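Local structure of oligogalacturonate lyase (3C5M) at residues G58-Y63 against D346-I351; G85-T90 against A94-K99. The protein probably cleaves oligogalacturonides, fragments of pectin, by a lyase reaction on a manganese-binding beta-propeller scaffold. All blocks are in the same frame, centred on the assembly; numbering follows the deposited sequence.

Interaction 1: residues G58-Y63 against D346-I351; sequences GNRNYY and DGDRQI. With MN (manganese (II) ion), chain D.
R60 reaches across to D348 and I351, joining one blade of the seven-bladed propeller, just before strand 61-66, to the loop that brings Q350 to the manganese ion. The backbones stay well apart, with nearest CA atoms 10.9 Å from each other (R60 and I351), and the 82 Å² buried between the segments comes from side chains. R60 carries CG anti to its own N (chi1 -168°) and then bends at chi2 and chi3, which turns the guanidinium toward the loop. D348 OD2 lies at the edge of that group, in its plane, 4.0 Å from R60 NH1, and the two flat groups are inclined by 29°. This is a long salt bridge; the stronger partner of R60 is D55, which forms a salt bridge with NE. The same R60 NH1 meets I351 CG2 at 3.7 Å, approached obliquely, while H34 of strand 33-34 touches both R60 and I351.

D348 divides its carboxylate between two tasks. OD2 faces the arginine, whereas OD1 turns back to its own loop and accepts Q350 N at 3.0 Å, closing an Asx turn, with a weak bond from I351 N besides. The aspartate thus links R60 to the backbone at Q350. H353 and H355, just after the loop segment, and H287 from strand 285-290 complete the protein ligands of the manganese ion, which Q350 OE1 binds at 2.3 Å, as does a water.

Interaction 2: residues G85-T90 against A94-K99; sequences GGFIST and AFFYVK
A94 meets S89 where the beta hairpin of strands 87-88 and 94-99 begins to pair, at one edge of a four-stranded antiparallel propeller blade. A94 O accepts S89 N at 2.7 Å, with the donor tilted 15° from the carbonyl plane. S89 OG also lies near that oxygen, but it has D91 OD1 as a hydrogen-bond partner just after its segment.

F95 follows as the non-hydrogen-bonded partner of I88, their CA atoms 4.0 Å apart. Its CB packs on I88 CG1 at 4.2 Å, on the face these two residues share, and V107 of the next strand touches its side chain.

F96 is the hydrogen-bonded partner of F87, and two backbone bonds define the pair: F96 N to F87 O at 2.8 Å and F87 N to F96 O at 3.1 Å. On their face of the sheet the two rings lie within 9° of parallel, yet with centroids 5.3 Å apart they are slid so far that they barely overlap. F87 places CG between its N and carbonyl carbon (chi1 70°), and this rotation brings F87 CE2 to 3.7 Å from F96 CB. The ring of F96 turns an edge to S89 CB, and L139 of strand 138-145 touches both phenylalanines.

Y97 sits beside G86, its CB packing near G86 CA. Its hydroxyl bonds to E114 of the far edge strand. K99, salt-bridged to D81, brings NZ in the plane of the tyrosine ring to 2.7 Å from Y97 OH.

The centres of the two interactions lie about 16 Å apart, and they belong to different sheets: strand 61-66 to one, the 87-88/94-99 hairpin to the next in sequence. Along the chain the order is 58-63, 85-90, 94-99, 346-351, so interaction 2 is local and interaction 1 spans most of the propeller, returning from the loop between strands 334-337 and 357-358. Y62 connects them directly: its ring meets those of F95 and Y97, with planes at roughly 60° and 65°, and its OH makes a weak hydrogen bond to G86 N. Consecutive blades are thereby joined, while the loop that carries Q350 makes a light side-chain contact with the first of them.

Interaction 1: residues G58-Y63 against D346-I351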
ATOM      1  N   GLY A  58       2.402 -17.233 -17.238  1.00 56.84           N
ATOM      2  CA  GLY A  58       0.990 -17.435 -17.507  1.00 49.44           C
ATOM      3  C   GLY A  58       0.090 -17.180 -16.319  1.00 47.76           C
ATOM      4  O   GLY A  58      -1.126 -17.340 -16.402  1.00 46.43           O
ATOM      5  N   ASN A  59       0.688 -16.783 -15.205  1.00 43.22           N
ATOM      6  CA  ASN A  59      -0.076 -16.503 -14.005  1.00 37.52           C
ATOM      7  C   ASN A  59       0.484 -15.300 -13.310  1.00 39.58           C
ATOM      8  O   ASN A  59       1.689 -15.055 -13.351  1.00 46.18           O
ATOM      9  CB  ASN A  59      -0.023 -17.688 -13.051  1.00 35.49           C
ATOM     10  CG  ASN A  59      -1.046 -18.743 -13.387  1.00 42.98           C
ATOM     11  OD1 ASN A  59      -0.848 -19.925 -13.114  1.00 33.32           O
ATOM     12  ND2 ASN A  59      -2.163 -18.318 -13.976  1.00 52.27           N
ATOM     13  N   ARG A  60      -0.396 -14.543 -12.676  1.00 32.97           N
ATOM     14  CA  ARG A  60       0.023 -13.373 -11.935  1.00 30.69           C
ATOM     15  C   ARG A  60       0.771 -13.931 -10.708  1.00 27.24           C
ATOM     16  O   ARG A  60       0.129 -14.342  -9.752  1.00 32.13           O
ATOM     17  CB  ARG A  60      -1.232 -12.592 -11.521  1.00 36.31           C
ATOM     18  CG  ARG A  60      -1.002 -11.185 -10.987  1.00 41.65           C
ATOM     19  CD  ARG A  60      -0.428 -10.270 -12.062  1.00 50.51           C
ATOM     20  NE  ARG A  60      -1.257 -10.229 -13.277  1.00 44.80           N
ATOM     21  CZ  ARG A  60      -2.439  -9.626 -13.374  1.00 44.48           C
ATOM     22  NH1 ARG A  60      -2.961  -8.996 -12.322  1.00 51.09           N
ATOM     23  NH2 ARG A  60      -3.093  -9.653 -14.527  1.00 31.58           N
ATOM     24  N   ASN A  61       2.112 -13.959 -10.756  1.00 33.38           N
ATOM     25  CA  ASN A  61       2.981 -14.466  -9.666  1.00 32.21           C
ATOM     26  C   ASN A  61       4.012 -13.439  -9.169  1.00 32.70           C
ATOM     27  O   ASN A  61       4.177 -12.388  -9.770  1.00 45.53           O
ATOM     28  CB  ASN A  61       3.773 -15.689 -10.131  1.00 34.83           C
ATOM     29  CG  ASN A  61       2.884 -16.849 -10.518  1.00 49.23           C
ATOM     30  OD1 ASN A  61       2.004 -17.251  -9.746  1.00 46.54           O
ATOM     31  ND2 ASN A  61       3.116 -17.409 -11.715  1.00 41.40           N
ATOM     32  N   TYR A  62       4.736 -13.768  -8.099  1.00 29.27           N
ATOM     33  CA  TYR A  62       5.749 -12.876  -7.534  1.00 24.93           C
ATOM     34  C   TYR A  62       7.152 -13.117  -8.061  1.00 32.46           C
ATOM     35  O   TYR A  62       7.600 -14.265  -8.222  1.00 25.84           O
ATOM     36  CB  TYR A  62       5.796 -13.022  -6.016  1.00 28.91           C
ATOM     37  CG  TYR A  62       4.762 -12.216  -5.288  1.00 29.27           C
ATOM     38  CD1 TYR A  62       4.895 -10.837  -5.158  1.00 26.63           C
ATOM     39  CD2 TYR A  62       3.657 -12.827  -4.731  1.00 13.44           C
ATOM     40  CE1 TYR A  62       3.950 -10.087  -4.483  1.00 28.01           C
ATOM     41  CE2 TYR A  62       2.713 -12.097  -4.059  1.00 25.81           C
ATOM     42  CZ  TYR A  62       2.859 -10.729  -3.928  1.00 26.72           C
ATOM     43  OH  TYR A  62       1.940 -10.018  -3.190  1.00 31.81           O
ATOM     44  N   TYR A  63       7.868 -12.029  -8.311  1.00 30.66           N
ATOM     45  CA  TYR A  63       9.243 -12.144  -8.792  1.00 32.44           C
ATOM     46  C   TYR A  63      10.150 -11.285  -7.915  1.00 27.11           C
ATOM     47  O   TYR A  63       9.675 -10.426  -7.178  1.00 26.86           O
ATOM     48  CB  TYR A  63       9.323 -11.688 -10.259  1.00 31.14           C
ATOM     49  CG  TYR A  63       8.663 -12.651 -11.247  1.00 26.08           C
ATOM     50  CD1 TYR A  63       9.423 -13.581 -11.962  1.00 18.44           C
ATOM     51  CD2 TYR A  63       7.269 -12.667 -11.416  1.00 19.54           C
ATOM     52  CE1 TYR A  63       8.815 -14.504 -12.819  1.00 25.49           C
ATOM     53  CE2 TYR A  63       6.648 -13.588 -12.265  1.00 25.06           C
ATOM     54  CZ  TYR A  63       7.428 -14.505 -12.963  1.00 27.74           C
ATOM     55  OH  TYR A  63       6.819 -15.433 -13.780  1.00 24.89           O
ATOM     56  N   ASP A 346      -9.758  -6.702 -16.213  1.00 61.42           N
ATOM     57  CA  ASP A 346     -10.370  -7.931 -15.720  1.00 61.67           C
ATOM     58  C   ASP A 346     -10.894  -7.774 -14.314  1.00 64.57           C
ATOM     59  O   ASP A 346     -10.616  -8.609 -13.448  1.00 64.35           O
ATOM     60  CB  ASP A 346      -9.366  -9.073 -15.727  1.00 69.56           C
ATOM     61  CG  ASP A 346      -8.735  -9.270 -17.072  1.00 81.20           C
ATOM     62  OD1 ASP A 346      -8.018  -8.348 -17.533  1.00 86.51           O
ATOM     63  OD2 ASP A 346      -8.957 -10.347 -17.669  1.00 87.59           O
ATOM     64  N   GLY A 347     -11.643  -6.700 -14.083  1.00 63.65           N
ATOM     65  CA  GLY A 347     -12.208  -6.469 -12.768  1.00 63.65           C
ATOM     66  C   GLY A 347     -11.203  -5.965 -11.758  1.00 63.87           C
ATOM     67  O   GLY A 347     -11.596  -5.507 -10.689  1.00 67.08           O
ATOM     68  N   ASP A 348      -9.914  -6.051 -12.078  1.00 62.81           N
ATOM     69  CA  ASP A 348      -8.866  -5.578 -11.167  1.00 56.24           C
ATOM     70  C   ASP A 348      -8.704  -4.078 -11.347  1.00 52.19           C
ATOM     71  O   ASP A 348      -8.268  -3.625 -12.395  1.00 54.21           O
ATOM     72  CB  ASP A 348      -7.533  -6.247 -11.481  1.00 58.38           C
ATOM     73  CG  ASP A 348      -6.524  -6.062 -10.377  1.00 67.36           C
ATOM     74  OD1 ASP A 348      -6.630  -5.042  -9.654  1.00 82.59           O
ATOM     75  OD2 ASP A 348      -5.625  -6.926 -10.233  1.00 70.77           O
ATOM     76  N   ARG A 349      -9.033  -3.310 -10.322  1.00 49.57           N
ATOM     77  CA  ARG A 349      -8.933  -1.866 -10.422  1.00 53.85           C
ATOM     78  C   ARG A 349      -7.600  -1.307  -9.947  1.00 50.63           C
ATOM     79  O   ARG A 349      -7.253  -0.171 -10.268  1.00 54.54           O
ATOM     80  CB  ARG A 349     -10.072  -1.213  -9.634  1.00 51.39           C
ATOM     81  CG  ARG A 349     -10.053   0.299  -9.657  1.00 50.56           C
ATOM     82  CD  ARG A 349     -11.195   0.894  -8.852  1.00 55.13           C
ATOM     83  NE  ARG A 349     -12.081   1.716  -9.670  1.00 61.64           N
ATOM     84  CZ  ARG A 349     -13.059   1.238 -10.431  1.00 70.90           C
ATOM     85  NH1 ARG A 349     -13.289  -0.066 -10.480  1.00 79.53           N
ATOM     86  NH2 ARG A 349     -13.802   2.064 -11.155  1.00 70.86           N
ATOM     87  N   GLN A 350      -6.845  -2.104  -9.204  1.00 45.50           N
ATOM     88  CA  GLN A 350      -5.576  -1.631  -8.669  1.00 47.01           C
ATOM     89  C   GLN A 350      -4.335  -1.784  -9.547  1.00 47.45           C
ATOM     90  O   GLN A 350      -3.421  -0.974  -9.441  1.00 50.15           O
ATOM     91  CB  GLN A 350      -5.299  -2.275  -7.295  1.00 48.11           C
ATOM     92  CG  GLN A 350      -6.256  -1.883  -6.152  1.00 41.37           C
ATOM     93  CD  GLN A 350      -6.186  -0.402  -5.745  1.00 53.57           C
ATOM     94  OE1 GLN A 350      -5.114   0.141  -5.462  1.00 47.04           O
ATOM     95  NE2 GLN A 350      -7.347   0.248  -5.702  1.00 58.76           N
ATOM     96  N   ILE A 351      -4.271  -2.798 -10.408  1.00 49.28           N
ATOM     97  CA  ILE A 351      -3.063  -2.974 -11.240  1.00 51.83           C
ATOM     98  C   ILE A 351      -2.662  -1.719 -11.971  1.00 50.06           C
ATOM     99  O   ILE A 351      -1.479  -1.450 -12.188  1.00 52.13           O
ATOM    100  CB  ILE A 351      -3.237  -4.039 -12.321  1.00 49.64           C
ATOM    101  CG1 ILE A 351      -4.718  -4.215 -12.624  1.00 52.27           C
ATOM    102  CG2 ILE A 351      -2.561  -5.330 -11.906  1.00 51.04           C
ATOM    103  CD1 ILE A 351      -4.977  -5.399 -13.503  1.00 70.30           C
TER
HETATM  104 MN    MN D 401      -4.516   2.338  -5.211  1.00 30.99          MN
HETATM  105  O   HOH W   1      -6.597   2.808  -4.468  1.00  6.75           O

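Interaction 2: residues G85-T90 against A94-K99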
ATOM      1  N   GLY A  85      -0.621  -7.337  -1.699  1.00 27.84           N
ATOM      2  CA  GLY A  85      -0.249  -7.297  -0.302  1.00 18.43           C
ATOM      3  C   GLY A  85       1.140  -7.794   0.029  1.00 19.28           C
ATOM      4  O   GLY A  85       1.642  -7.517   1.105  1.00 29.12           O
ATOM      5  N   GLY A  86       1.776  -8.509  -0.889  1.00 33.76           N
ATOM      6  CA  GLY A  86       3.102  -9.042  -0.628  1.00 25.81           C
ATOM      7  C   GLY A  86       4.123  -8.050  -0.126  1.00 29.91           C
ATOM      8  O   GLY A  86       4.049  -6.861  -0.446  1.00 32.36           O
ATOM      9  N   PHE A  87       5.080  -8.531   0.669  1.00 25.94           N
ATOM     10  CA  PHE A  87       6.137  -7.660   1.190  1.00 25.22           C
ATOM     11  C   PHE A  87       7.359  -8.445   1.648  1.00 30.62           C
ATOM     12  O   PHE A  87       7.272  -9.633   1.981  1.00 25.82           O
ATOM     13  CB  PHE A  87       5.607  -6.801   2.341  1.00 24.88           C
ATOM     14  CG  PHE A  87       5.311  -7.569   3.592  1.00 19.57           C
ATOM     15  CD1 PHE A  87       6.287  -7.753   4.563  1.00 28.17           C
ATOM     16  CD2 PHE A  87       4.065  -8.131   3.791  1.00 17.13           C
ATOM     17  CE1 PHE A  87       6.016  -8.497   5.724  1.00 32.02           C
ATOM     18  CE2 PHE A  87       3.790  -8.874   4.948  1.00 24.62           C
ATOM     19  CZ  PHE A  87       4.767  -9.056   5.910  1.00 16.79           C
ATOM     20  N   ILE A  88       8.500  -7.767   1.655  1.00 33.43           N
ATOM     21  CA  ILE A  88       9.766  -8.374   2.068  1.00 36.08           C
ATOM     22  C   ILE A  88       9.968  -8.224   3.581  1.00 35.50           C
ATOM     23  O   ILE A  88       9.576  -7.217   4.167  1.00 40.92           O
ATOM     24  CB  ILE A  88      10.947  -7.737   1.288  1.00 23.33           C
ATOM     25  CG1 ILE A  88      10.799  -8.065  -0.208  1.00 32.05           C
ATOM     26  CG2 ILE A  88      12.261  -8.249   1.811  1.00 28.99           C
ATOM     27  CD1 ILE A  88      11.865  -7.469  -1.108  1.00 29.46           C
ATOM     28  N   SER A  89      10.547  -9.247   4.208  1.00 39.43           N
ATOM     29  CA  SER A  89      10.806  -9.253   5.651  1.00 36.65           C
ATOM     30  C   SER A  89      11.855  -8.205   6.009  1.00 35.93           C
ATOM     31  O   SER A  89      12.547  -7.698   5.135  1.00 36.41           O
ATOM     32  CB  SER A  89      11.312 -10.633   6.081  1.00 37.79           C
ATOM     33  OG  SER A  89      12.603 -10.916   5.540  1.00 28.36           O
ATOM     34  N   THR A  90      11.976  -7.890   7.294  1.00 33.18           N
ATOM     35  CA  THR A  90      12.944  -6.906   7.747  1.00 30.38           C
ATOM     36  C   THR A  90      14.360  -7.420   7.547  1.00 35.40           C
ATOM     37  O   THR A  90      15.251  -6.661   7.162  1.00 35.83           O
ATOM     38  CB  THR A  90      12.735  -6.580   9.230  1.00 36.36           C
ATOM     39  OG1 THR A  90      11.383  -6.160   9.434  1.00 43.52           O
ATOM     40  CG2 THR A  90      13.679  -5.482   9.684  1.00 38.44           C
ATOM     41  N   ALA A  94      13.201 -13.276   3.442  1.00 36.68           N
ATOM     42  CA  ALA A  94      11.945 -13.855   3.023  1.00 32.67           C
ATOM     43  C   ALA A  94      10.896 -12.777   2.751  1.00 34.74           C
ATOM     44  O   ALA A  94      11.069 -11.606   3.114  1.00 27.63           O
ATOM     45  CB  ALA A  94      11.446 -14.803   4.112  1.00 32.24           C
ATOM     46  N   PHE A  95       9.814 -13.170   2.084  1.00 30.22           N
ATOM     47  CA  PHE A  95       8.716 -12.235   1.828  1.00 29.07           C
ATOM     48  C   PHE A  95       7.437 -12.987   2.160  1.00 25.02           C
ATOM     49  O   PHE A  95       7.444 -14.213   2.216  1.00 27.93           O
ATOM     50  CB  PHE A  95       8.731 -11.707   0.369  1.00 27.84           C
ATOM     51  CG  PHE A  95       7.908 -12.511  -0.606  1.00 27.73           C
ATOM     52  CD1 PHE A  95       8.401 -13.698  -1.148  1.00 26.66           C
ATOM     53  CD2 PHE A  95       6.635 -12.075  -0.987  1.00 27.12           C
ATOM     54  CE1 PHE A  95       7.647 -14.438  -2.059  1.00 21.78           C
ATOM     55  CE2 PHE A  95       5.867 -12.811  -1.899  1.00 32.00           C
ATOM     56  CZ  PHE A  95       6.375 -13.998  -2.437  1.00 21.93           C
ATOM     57  N   PHE A  96       6.361 -12.254   2.420  1.00 18.95           N
ATOM     58  CA  PHE A  96       5.084 -12.866   2.771  1.00 20.71           C
ATOM     59  C   PHE A  96       3.999 -12.479   1.782  1.00 27.80           C
ATOM     60  O   PHE A  96       4.009 -11.372   1.232  1.00 29.50           O
ATOM     61  CB  PHE A  96       4.611 -12.408   4.160  1.00 23.83           C
ATOM     62  CG  PHE A  96       5.511 -12.815   5.288  1.00 36.65           C
ATOM     63  CD1 PHE A  96       6.778 -12.252   5.433  1.00 29.37           C
ATOM     64  CD2 PHE A  96       5.076 -13.741   6.233  1.00 36.20           C
ATOM     65  CE1 PHE A  96       7.601 -12.605   6.507  1.00 33.70           C
ATOM     66  CE2 PHE A  96       5.890 -14.101   7.311  1.00 39.70           C
ATOM     67  CZ  PHE A  96       7.158 -13.532   7.451  1.00 33.59           C
ATOM     68  N   TYR A  97       3.054 -13.388   1.564  1.00 28.41           N
ATOM     69  CA  TYR A  97       1.937 -13.107   0.679  1.00 29.16           C
ATOM     70  C   TYR A  97       0.799 -14.061   0.983  1.00 27.54           C
ATOM     71  O   TYR A  97       1.003 -15.071   1.636  1.00 21.84           O
ATOM     72  CB  TYR A  97       2.351 -13.252  -0.782  1.00 32.94           C
ATOM     73  CG  TYR A  97       2.386 -14.674  -1.276  1.00 32.40           C
ATOM     74  CD1 TYR A  97       3.430 -15.528  -0.914  1.00 39.95           C
ATOM     75  CD2 TYR A  97       1.383 -15.165  -2.129  1.00 32.87           C
ATOM     76  CE1 TYR A  97       3.487 -16.843  -1.390  1.00 32.31           C
ATOM     77  CE2 TYR A  97       1.421 -16.475  -2.611  1.00 29.13           C
ATOM     78  CZ  TYR A  97       2.476 -17.309  -2.237  1.00 38.22           C
ATOM     79  OH  TYR A  97       2.520 -18.607  -2.695  1.00 39.43           O
ATOM     80  N   VAL A  98      -0.398 -13.727   0.509  1.00 23.75           N
ATOM     81  CA  VAL A  98      -1.565 -14.557   0.733  1.00 23.66           C
ATOM     82  C   VAL A  98      -1.985 -15.262  -0.550  1.00 34.33           C
ATOM     83  O   VAL A  98      -2.098 -14.642  -1.613  1.00 31.14           O
ATOM     84  CB  VAL A  98      -2.751 -13.726   1.238  1.00 20.06           C
ATOM     85  CG1 VAL A  98      -3.980 -14.605   1.382  1.00 15.34           C
ATOM     86  CG2 VAL A  98      -2.395 -13.078   2.560  1.00 14.75           C
ATOM     87  N   LYS A  99      -2.229 -16.564  -0.446  1.00 34.80           N
ATOM     88  CA  LYS A  99      -2.630 -17.342  -1.604  1.00 34.52           C
ATOM     89  C   LYS A  99      -4.024 -17.912  -1.396  1.00 29.44           C
ATOM     90  O   LYS A  99      -4.346 -18.405  -0.316  1.00 27.46           O
ATOM     91  CB  LYS A  99      -1.629 -18.487  -1.858  1.00 38.03           C
ATOM     92  CG  LYS A  99      -1.798 -19.145  -3.232  1.00 34.99           C
ATOM     93  CD  LYS A  99      -0.965 -20.400  -3.391  1.00 37.25           C
ATOM     94  CE  LYS A  99      -0.193 -20.410  -4.698  1.00 22.92           C
ATOM     95  NZ  LYS A  99       0.848 -19.337  -4.717  1.00 26.13           N
TER